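Local coordinates for CRP-like protein Clp (Xanthomonas campestris pv. campestris, PDB 3IWZ) that acts as a homodimeric global transcription factor for virulence genes, apparently losing its DNA-binding ability when it binds cyclic di-GMP, at residues V45-D50 with E99-T104; S34-Y39 with Q107-E112; M178-G183 with T223-G228. One frame throughout, in Å; residues are numbered along the deposited sequence.

Overall arrangement
Interactions 1 and 2 lie in the cyclic nucleotide-binding domain, one in each of two antiparallel sheets. From the N terminus, strand 35-39 comes first and is followed by strand 44-46. The chain returns through 99-104, which closes interaction 1, and then through 107-112, which closes interaction 2. The smaller closure thus sits within the larger one. The two contacts meet where Tyr39 packs on Val45 and Thr104, and where Val45 also touches Leu110. Interaction 3 follows later in the chain, where 223-228 comes back to 178-183 in the DNA-binding region. Its centre lies about 33 Å from the centre of each of the others.

Interaction 1 (V45-D50 with E99-T104); sequences VFRPGD and EVILRT
Phe46 and Leu102 carry the apolar part of the contact. Leu102 CB stands over the centre of the Phe46 ring in a CH-pi contact, 3.7 Å from the ring centroid, while Leu102 CD2 reaches ring atom CE2 and Val100 O lies in the ring plane at its edge. With its first torsion at 68°, the phenyl group of Phe46 is set between its own N and carbonyl carbon and hangs over the 99-104 segment. Val45 lies alongside Leu102, its CB 3.6 Å from Leu102 CD2. Further along, Pro48 CD meets Ile101 CG1 at 3.6 Å, and Ile101 CG1 also lies over one face of the Arg47 guanidinium.

Among the backbone groups, Leu102 N donates to Phe46 O at 3.0 Å, nearly straight at 164°, whereas the bond from Val45 N to Leu102 O is bent and weak. Ile101 CA adds a C-H...O contact of 3.3 Å to Phe46 O. The Arg47 amide N donates to Asp50 OD2 at 2.7 Å, holding the turn after Phe46.

Charges line the margin. Glu99 forms a salt bridge with Arg150 of the second subunit. Asp44 pairs with NE of both Arg47 and Arg103, and Glu74 with Arg103 NH2; together they probably offset the like charges of the two arginines, beside a chiefly apolar junction of strands 44-46 and 101-104 in the cyclic nucleotide-binding domain.

Interaction 2 (S34-Y39 with Q107-E112); sequences SHRRRY and QCELAE
Cys108 O is gripped from strand 35-39 by Tyr39 N, at 2.7 Å and in the carbonyl plane, and by a C-H...O contact from Arg38 CA at 3.3 Å. The same oxygen also lies at the edge of the Tyr39 ring, near its plane. Cys108 N answers with a bond to Tyr39 O. Two further pairs of reciprocal backbone bonds, Arg37 with Leu110 and His35 with Glu112, continue the antiparallel register. They are not alike in detail: Glu112 N stands well above the carbonyl plane of His35, 49° out of it, although its N-H points almost straight at the oxygen.

On the face that holds Arg36, Arg38, Glu109 and Ala111, the edge of the Arg36 guanidinium meets the Glu109 carboxylate in a salt bridge, NH1 to OE2 2.7 Å. Arg38 bends at chi2 (-83°), which lays its CD tightly against Glu109 CG, 3.3 Å away. Ala111 CB meets Ser34 OG, whose hydrogen bond goes to Leu31 O.

The other face carries Tyr39, Leu110, Arg37 and Glu112. Leu110 CD1 lies over the Tyr39 ring in a CH-pi contact, 4.2 Å from its centroid, and Leu110 CB touches Tyr39 CE2. Glu112 OE1 lies over the face of the Arg37 guanidinium, 3.1 Å from NH2 and well out of its plane; no N-H points at it, and the attraction is one of charge alone. The two planes are nearly perpendicular (88°).

This edge pair belongs to the beta-roll of the cyclic nucleotide-binding domain. Strand 108-114 lies between strands 35-39 and 54-58, antiparallel to both. Helix 24-32 packs its Leu31 against Arg36 and Ala111, and Tyr39 and Leu110 both reach Val45 of the other sheet.

Interaction 3 (M178-G183 with T223-G228); sequences MSHPQG and TVVLYG
Gly183 and Tyr227 face each other as an antiparallel non-hydrogen-bonded pair with their CA atoms 4.3 Å apart, and the two segments are joined beyond it by a long, weak bond from Gly228 N to Gln182 O. Without a side chain, Gly183 can bring its CA close to two carbonyl oxygens, making C-H...O contacts of 3.3 Å to Leu226 O and 3.5 Å to Gly228 O. The hairpin leading into this pair is tied by a backbone bond from His180 N to Gly183 O.

His180 gives the contact its clearest side-chain feature. Its chi1 of -159° turns CG away from its own N and lays the imidazole on Val225, whose CG1 sits over the ring centre, 3.6 Å from the centroid, in a CH-pi contact; the two side chains cross at about a right angle. The ring also accepts a hydrogen bond in its own plane, from Gln182 N to ND1 at 3.3 Å, which should limit the rotation of the imidazole with its face on Val225. Gln182 runs alongside Tyr227, with its CB 3.8 Å from Tyr227 CD2; its amide and the phenol ring are steeply inclined to each other, at 72°.

Leu226, on the reverse side of strand 223-227, packs on His169 and Ser172 of helix 160-172. Strand 223-227 stands between 183-186 and 217-220 in a four-strand antiparallel sheet that accompanies the predicted helix-turn-helix of residues 190-209, an arrangement consistent with the winged helix-turn-helix domain of the CRP family.

Interaction 1 (V45-D50 with E99-T104)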
loop_
_atom_site.group_PDB
_atom_site.type_symbol
_atom_site.label_atom_id
_atom_site.label_comp_id
_atom_site.label_asym_id
_atom_site.label_seq_id
_atom_site.Cartn_x
_atom_site.Cartn_y
_atom_site.Cartn_z
ATOM N N VAL D 45 -15.002 -12.167 -6.659
ATOM C CA VAL D 45 -14.811 -13.269 -5.714
ATOM C C VAL D 45 -15.210 -12.927 -4.276
ATOM O O VAL D 45 -15.644 -13.801 -3.528
ATOM C CB VAL D 45 -13.360 -13.783 -5.728
ATOM C CG1 VAL D 45 -13.266 -15.067 -4.901
ATOM C CG2 VAL D 45 -12.905 -14.033 -7.164
ATOM N N PHE D 46 -15.029 -11.667 -3.883
ATOM C CA PHE D 46 -15.446 -11.185 -2.567
ATOM C C PHE D 46 -15.430 -9.658 -2.550
ATOM O O PHE D 46 -14.594 -9.020 -3.207
ATOM C CB PHE D 46 -14.612 -11.791 -1.406
ATOM C CG PHE D 46 -13.173 -11.357 -1.355
ATOM C CD1 PHE D 46 -12.831 -10.022 -1.180
ATOM C CD2 PHE D 46 -12.160 -12.297 -1.444
ATOM C CE1 PHE D 46 -11.505 -9.630 -1.096
ATOM C CE2 PHE D 46 -10.826 -11.914 -1.360
ATOM C CZ PHE D 46 -10.499 -10.579 -1.187
ATOM N N ARG D 47 -16.379 -9.079 -1.817
ATOM C CA ARG D 47 -16.521 -7.631 -1.729
ATOM C C ARG D 47 -16.346 -7.154 -0.285
ATOM O O ARG D 47 -16.444 -7.944 0.656
ATOM C CB ARG D 47 -17.898 -7.237 -2.269
ATOM C CG ARG D 47 -18.303 -8.054 -3.493
ATOM C CD ARG D 47 -19.487 -7.476 -4.252
ATOM N NE ARG D 47 -19.118 -6.266 -4.975
ATOM C CZ ARG D 47 -19.329 -5.038 -4.523
ATOM N NH1 ARG D 47 -19.920 -4.855 -3.349
ATOM N NH2 ARG D 47 -18.934 -3.995 -5.237
ATOM N N PRO D 48 -16.073 -5.854 -0.088
ATOM C CA PRO D 48 -15.905 -5.396 1.295
ATOM C C PRO D 48 -17.112 -5.822 2.115
ATOM O O PRO D 48 -18.248 -5.637 1.683
ATOM C CB PRO D 48 -15.804 -3.877 1.149
ATOM C CG PRO D 48 -15.182 -3.713 -0.194
ATOM C CD PRO D 48 -15.914 -4.735 -1.035
ATOM N N GLY D 49 -16.863 -6.416 3.278
ATOM C CA GLY D 49 -17.952 -6.841 4.139
ATOM C C GLY D 49 -18.036 -8.342 4.324
ATOM O O GLY D 49 -18.457 -8.827 5.376
ATOM N N ASP D 50 -17.627 -9.088 3.305
ATOM C CA ASP D 50 -17.682 -10.541 3.378
ATOM C C ASP D 50 -16.768 -11.124 4.447
ATOM O O ASP D 50 -15.806 -10.486 4.879
ATOM C CB ASP D 50 -17.315 -11.149 2.031
ATOM C CG ASP D 50 -18.279 -10.756 0.939
ATOM O OD1 ASP D 50 -19.481 -10.597 1.228
ATOM O OD2 ASP D 50 -17.831 -10.627 -0.215
ATOM N N GLU D 99 -11.733 -5.776 3.026
ATOM C CA GLU D 99 -11.696 -4.328 2.894
ATOM C C GLU D 99 -11.677 -3.913 1.420
ATOM O O GLU D 99 -11.799 -2.736 1.094
ATOM C CB GLU D 99 -10.468 -3.759 3.615
ATOM C CG GLU D 99 -10.772 -2.452 4.348
ATOM C CD GLU D 99 -11.676 -2.675 5.538
ATOM O OE1 GLU D 99 -12.658 -1.925 5.690
ATOM O OE2 GLU D 99 -11.405 -3.603 6.326
ATOM N N VAL D 100 -11.536 -4.882 0.525
ATOM C CA VAL D 100 -11.497 -4.571 -0.901
ATOM C C VAL D 100 -12.249 -5.609 -1.725
ATOM O O VAL D 100 -12.676 -6.644 -1.205
ATOM C CB VAL D 100 -10.040 -4.539 -1.432
ATOM C CG1 VAL D 100 -9.199 -3.588 -0.610
ATOM C CG2 VAL D 100 -9.441 -5.937 -1.402
ATOM N N ILE D 101 -12.378 -5.317 -3.014
ATOM C CA ILE D 101 -13.022 -6.197 -3.981
ATOM C C ILE D 101 -11.960 -6.987 -4.734
ATOM O O ILE D 101 -10.955 -6.422 -5.170
ATOM C CB ILE D 101 -13.783 -5.426 -5.077
ATOM C CG1 ILE D 101 -14.839 -4.505 -4.473
ATOM C CG2 ILE D 101 -14.434 -6.418 -6.029
ATOM C CD1 ILE D 101 -15.641 -3.732 -5.531
ATOM N N LEU D 102 -12.197 -8.290 -4.879
ATOM C CA LEU D 102 -11.325 -9.186 -5.632
ATOM C C LEU D 102 -12.179 -9.591 -6.834
ATOM O O LEU D 102 -13.143 -10.351 -6.698
ATOM C CB LEU D 102 -10.961 -10.426 -4.821
ATOM C CG LEU D 102 -10.222 -11.516 -5.603
ATOM C CD1 LEU D 102 -8.864 -10.989 -6.068
ATOM C CD2 LEU D 102 -10.049 -12.753 -4.731
ATOM N N ARG D 103 -11.819 -9.084 -8.007
ATOM C CA ARG D 103 -12.582 -9.330 -9.223
ATOM C C ARG D 103 -11.763 -9.969 -10.345
ATOM O O ARG D 103 -10.703 -9.465 -10.720
ATOM C CB ARG D 103 -13.177 -7.988 -9.668
ATOM C CG ARG D 103 -13.796 -7.913 -11.046
ATOM C CD ARG D 103 -14.234 -6.472 -11.319
ATOM N NE ARG D 103 -15.265 -6.027 -10.377
ATOM C CZ ARG D 103 -15.640 -4.759 -10.211
ATOM N NH1 ARG D 103 -15.072 -3.786 -10.918
ATOM N NH2 ARG D 103 -16.590 -4.466 -9.340
ATOM N N THR D 104 -12.249 -11.094 -10.867
ATOM C CA THR D 104 -11.575 -11.785 -11.970
ATOM C C THR D 104 -11.687 -10.916 -13.226
ATOM O O THR D 104 -12.739 -10.341 -13.494
ATOM C CB THR D 104 -12.229 -13.153 -12.280
ATOM O OG1 THR D 104 -13.596 -12.952 -12.681
ATOM C CG2 THR D 104 -12.175 -14.066 -11.060
#

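Interaction 2 (S34-Y39 with Q107-E112)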
loop_
_atom_site.group_PDB
_atom_site.type_symbol
_atom_site.label_atom_id
_atom_site.label_comp_id
_atom_site.label_asym_id
_atom_site.label_seq_id
_atom_site.Cartn_x
_atom_site.Cartn_y
_atom_site.Cartn_z
ATOM N N SER D 34 -5.092 -27.328 -0.539
ATOM C CA SER D 34 -6.034 -26.316 -1.000
ATOM C C SER D 34 -7.164 -26.853 -1.872
ATOM O O SER D 34 -7.078 -27.943 -2.439
ATOM C CB SER D 34 -5.296 -25.236 -1.783
ATOM O OG SER D 34 -4.844 -25.754 -3.018
ATOM N N HIS D 35 -8.218 -26.050 -1.977
ATOM C CA HIS D 35 -9.394 -26.375 -2.772
ATOM C C HIS D 35 -9.403 -25.493 -4.023
ATOM O O HIS D 35 -9.707 -24.298 -3.958
ATOM C CB HIS D 35 -10.660 -26.134 -1.932
ATOM C CG HIS D 35 -11.940 -26.508 -2.622
ATOM N ND1 HIS D 35 -12.058 -27.622 -3.425
ATOM C CD2 HIS D 35 -13.170 -25.941 -2.580
ATOM C CE1 HIS D 35 -13.307 -27.726 -3.852
ATOM N NE2 HIS D 35 -14.001 -26.720 -3.353
ATOM N N ARG D 36 -9.046 -26.083 -5.158
ATOM C CA ARG D 36 -9.019 -25.363 -6.425
ATOM C C ARG D 36 -10.429 -25.212 -6.988
ATOM O O ARG D 36 -11.180 -26.182 -7.080
ATOM C CB ARG D 36 -8.148 -26.110 -7.444
ATOM C CG ARG D 36 -6.646 -26.099 -7.158
ATOM C CD ARG D 36 -6.093 -27.520 -7.133
ATOM N NE ARG D 36 -4.735 -27.621 -7.669
ATOM C CZ ARG D 36 -4.399 -27.338 -8.925
ATOM N NH1 ARG D 36 -5.324 -26.928 -9.785
ATOM N NH2 ARG D 36 -3.139 -27.476 -9.331
ATOM N N ARG D 37 -10.787 -23.993 -7.369
ATOM C CA ARG D 37 -12.105 -23.737 -7.930
ATOM C C ARG D 37 -12.001 -22.790 -9.119
ATOM O O ARG D 37 -11.276 -21.796 -9.064
ATOM C CB ARG D 37 -13.023 -23.125 -6.873
ATOM C CG ARG D 37 -14.431 -22.835 -7.373
ATOM C CD ARG D 37 -15.255 -22.100 -6.318
ATOM N NE ARG D 37 -15.230 -22.777 -5.021
ATOM C CZ ARG D 37 -15.824 -22.315 -3.924
ATOM N NH1 ARG D 37 -16.495 -21.171 -3.964
ATOM N NH2 ARG D 37 -15.747 -22.995 -2.786
ATOM N N ARG D 38 -12.722 -23.108 -10.191
ATOM C CA ARG D 38 -12.725 -22.283 -11.394
ATOM C C ARG D 38 -13.728 -21.139 -11.239
ATOM O O ARG D 38 -14.805 -21.326 -10.678
ATOM C CB ARG D 38 -13.094 -23.139 -12.616
ATOM C CG ARG D 38 -12.125 -24.290 -12.902
ATOM C CD ARG D 38 -10.895 -23.842 -13.693
ATOM N NE ARG D 38 -11.190 -23.619 -15.109
ATOM C CZ ARG D 38 -11.628 -24.561 -15.941
ATOM N NH1 ARG D 38 -11.823 -25.802 -15.506
ATOM N NH2 ARG D 38 -11.884 -24.264 -17.207
ATOM N N TYR D 39 -13.370 -19.953 -11.726
ATOM C CA TYR D 39 -14.256 -18.795 -11.631
ATOM C C TYR D 39 -14.462 -18.173 -12.996
ATOM O O TYR D 39 -13.529 -18.074 -13.791
ATOM C CB TYR D 39 -13.672 -17.725 -10.699
ATOM C CG TYR D 39 -13.531 -18.167 -9.269
ATOM C CD1 TYR D 39 -14.478 -17.813 -8.305
ATOM C CD2 TYR D 39 -12.466 -18.974 -8.882
ATOM C CE1 TYR D 39 -14.357 -18.258 -6.996
ATOM C CE2 TYR D 39 -12.343 -19.421 -7.586
ATOM C CZ TYR D 39 -13.287 -19.063 -6.650
ATOM O OH TYR D 39 -13.145 -19.532 -5.375
ATOM N N GLN D 107 -11.203 -15.634 -17.060
ATOM C CA GLN D 107 -11.624 -16.861 -16.400
ATOM C C GLN D 107 -10.437 -17.223 -15.503
ATOM O O GLN D 107 -9.290 -17.108 -15.925
ATOM C CB GLN D 107 -11.878 -17.953 -17.443
ATOM C CG GLN D 107 -12.609 -19.179 -16.925
ATOM C CD GLN D 107 -13.377 -19.899 -18.027
ATOM O OE1 GLN D 107 -13.116 -21.067 -18.321
ATOM N NE2 GLN D 107 -14.329 -19.198 -18.646
ATOM N N CYS D 108 -10.694 -17.659 -14.277
ATOM C CA CYS D 108 -9.586 -17.969 -13.375
ATOM C C CYS D 108 -9.688 -19.257 -12.589
ATOM O O CYS D 108 -10.775 -19.770 -12.336
ATOM C CB CYS D 108 -9.401 -16.834 -12.351
ATOM S SG CYS D 108 -9.047 -15.215 -13.028
ATOM N N GLU D 109 -8.526 -19.757 -12.187
ATOM C CA GLU D 109 -8.435 -20.944 -11.354
ATOM C C GLU D 109 -7.781 -20.414 -10.073
ATOM O O GLU D 109 -6.663 -19.907 -10.110
ATOM C CB GLU D 109 -7.538 -22.010 -11.991
ATOM C CG GLU D 109 -8.116 -23.415 -11.881
ATOM C CD GLU D 109 -7.070 -24.483 -11.635
ATOM O OE1 GLU D 109 -6.095 -24.562 -12.417
ATOM O OE2 GLU D 109 -7.234 -25.251 -10.663
ATOM N N LEU D 110 -8.493 -20.491 -8.956
ATOM C CA LEU D 110 -7.959 -20.008 -7.688
ATOM C C LEU D 110 -7.995 -21.110 -6.646
ATOM O O LEU D 110 -9.004 -21.787 -6.484
ATOM C CB LEU D 110 -8.776 -18.816 -7.172
ATOM C CG LEU D 110 -8.952 -17.607 -8.100
ATOM C CD1 LEU D 110 -9.784 -16.550 -7.405
ATOM C CD2 LEU D 110 -7.600 -17.047 -8.489
ATOM N N ALA D 111 -6.885 -21.289 -5.945
ATOM C CA ALA D 111 -6.804 -22.291 -4.900
ATOM C C ALA D 111 -6.987 -21.556 -3.580
ATOM O O ALA D 111 -6.222 -20.646 -3.271
ATOM C CB ALA D 111 -5.447 -22.981 -4.936
ATOM N N GLU D 112 -7.999 -21.936 -2.808
ATOM C CA GLU D 112 -8.240 -21.290 -1.529
ATOM C C GLU D 112 -7.966 -22.204 -0.337
ATOM O O GLU D 112 -8.079 -23.430 -0.432
ATOM C CB GLU D 112 -9.677 -20.750 -1.449
ATOM C CG GLU D 112 -10.770 -21.790 -1.610
ATOM C CD GLU D 112 -12.142 -21.263 -1.205
ATOM O OE1 GLU D 112 -13.144 -21.952 -1.490
ATOM O OE2 GLU D 112 -12.220 -20.172 -0.592
#

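Interaction 3 (M178-G183 with T223-G228)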
loop_
_atom_site.group_PDB
_atom_site.type_symbol
_atom_site.label_atom_id
_atom_site.label_comp_id
_atom_site.label_asym_id
_atom_site.label_seq_id
_atom_site.Cartn_x
_atom_site.Cartn_y
_atom_site.Cartn_z
ATOM N N MET D 178 -1.273 -5.883 -27.577
ATOM C CA MET D 178 -1.169 -6.507 -28.888
ATOM C C MET D 178 -0.633 -5.462 -29.871
ATOM O O MET D 178 -1.354 -4.539 -30.256
ATOM C CB MET D 178 -2.545 -7.002 -29.348
ATOM C CG MET D 178 -2.505 -8.256 -30.220
ATOM S SD MET D 178 -2.330 -9.824 -29.285
ATOM C CE MET D 178 -0.535 -9.920 -29.070
ATOM N N SER D 179 0.635 -5.599 -30.261
ATOM C CA SER D 179 1.268 -4.664 -31.200
ATOM C C SER D 179 0.337 -4.304 -32.369
ATOM O O SER D 179 -0.484 -5.119 -32.795
ATOM C CB SER D 179 2.579 -5.262 -31.735
ATOM O OG SER D 179 3.505 -5.513 -30.683
ATOM N N HIS D 180 0.493 -3.087 -32.888
ATOM C CA HIS D 180 -0.336 -2.564 -33.977
ATOM C C HIS D 180 0.544 -1.776 -34.957
ATOM O O HIS D 180 1.593 -1.257 -34.570
ATOM C CB HIS D 180 -1.400 -1.640 -33.361
ATOM C CG HIS D 180 -2.604 -1.412 -34.223
ATOM N ND1 HIS D 180 -2.580 -0.619 -35.350
ATOM C CD2 HIS D 180 -3.879 -1.849 -34.099
ATOM C CE1 HIS D 180 -3.790 -0.576 -35.881
ATOM N NE2 HIS D 180 -4.596 -1.314 -35.141
ATOM N N PRO D 181 0.140 -1.690 -36.242
ATOM C CA PRO D 181 0.916 -0.951 -37.251
ATOM C C PRO D 181 1.094 0.527 -36.883
ATOM O O PRO D 181 2.047 1.181 -37.318
ATOM C CB PRO D 181 0.082 -1.121 -38.520
ATOM C CG PRO D 181 -0.524 -2.478 -38.334
ATOM C CD PRO D 181 -0.959 -2.438 -36.882
ATOM N N GLN D 182 0.162 1.044 -36.084
ATOM C CA GLN D 182 0.195 2.437 -35.647
ATOM C C GLN D 182 1.026 2.585 -34.383
ATOM O O GLN D 182 1.808 3.529 -34.244
ATOM C CB GLN D 182 -1.225 2.942 -35.385
ATOM C CG GLN D 182 -2.049 3.138 -36.641
ATOM C CD GLN D 182 -1.353 4.044 -37.636
ATOM O OE1 GLN D 182 -0.787 5.071 -37.261
ATOM N NE2 GLN D 182 -1.399 3.673 -38.915
ATOM N N GLY D 183 0.837 1.646 -33.460
ATOM C CA GLY D 183 1.567 1.669 -32.207
ATOM C C GLY D 183 1.368 0.382 -31.431
ATOM O O GLY D 183 2.081 -0.600 -31.644
ATOM N N THR D 223 -11.482 -0.800 -27.585
ATOM C CA THR D 223 -10.028 -0.839 -27.541
ATOM C C THR D 223 -9.376 0.523 -27.787
ATOM O O THR D 223 -10.034 1.475 -28.207
ATOM C CB THR D 223 -9.488 -1.863 -28.569
ATOM O OG1 THR D 223 -10.435 -2.019 -29.635
ATOM C CG2 THR D 223 -9.249 -3.208 -27.905
ATOM N N VAL D 224 -8.073 0.605 -27.519
ATOM C CA VAL D 224 -7.315 1.842 -27.700
ATOM C C VAL D 224 -5.998 1.578 -28.412
ATOM O O VAL D 224 -5.193 0.760 -27.961
ATOM C CB VAL D 224 -6.988 2.500 -26.349
ATOM C CG1 VAL D 224 -6.092 3.717 -26.563
ATOM C CG2 VAL D 224 -8.265 2.889 -25.641
ATOM N N VAL D 225 -5.768 2.276 -29.520
ATOM C CA VAL D 225 -4.529 2.092 -30.258
ATOM C C VAL D 225 -3.613 3.275 -29.977
ATOM O O VAL D 225 -3.710 4.313 -30.621
ATOM C CB VAL D 225 -4.785 1.990 -31.779
ATOM C CG1 VAL D 225 -3.524 1.506 -32.477
ATOM C CG2 VAL D 225 -5.945 1.043 -32.059
ATOM N N LEU D 226 -2.732 3.107 -28.999
ATOM C CA LEU D 226 -1.795 4.159 -28.614
ATOM C C LEU D 226 -0.711 4.303 -29.664
ATOM O O LEU D 226 0.136 3.423 -29.804
ATOM C CB LEU D 226 -1.135 3.831 -27.272
ATOM C CG LEU D 226 -0.110 4.848 -26.749
ATOM C CD1 LEU D 226 -0.836 6.041 -26.129
ATOM C CD2 LEU D 226 0.790 4.191 -25.713
ATOM N N TYR D 227 -0.734 5.410 -30.399
ATOM C CA TYR D 227 0.272 5.656 -31.423
ATOM C C TYR D 227 1.644 5.711 -30.771
ATOM O O TYR D 227 1.794 6.177 -29.637
ATOM C CB TYR D 227 0.002 6.982 -32.139
ATOM C CG TYR D 227 -1.330 7.033 -32.849
ATOM C CD1 TYR D 227 -1.895 8.251 -33.227
ATOM C CD2 TYR D 227 -2.038 5.864 -33.130
ATOM C CE1 TYR D 227 -3.138 8.306 -33.864
ATOM C CE2 TYR D 227 -3.276 5.904 -33.766
ATOM C CZ TYR D 227 -3.821 7.127 -34.129
ATOM O OH TYR D 227 -5.046 7.166 -34.752
ATOM N N GLY D 228 2.645 5.227 -31.493
ATOM C CA GLY D 228 3.994 5.240 -30.968
ATOM C C GLY D 228 4.378 3.959 -30.267
ATOM O O GLY D 228 4.568 2.923 -30.913
#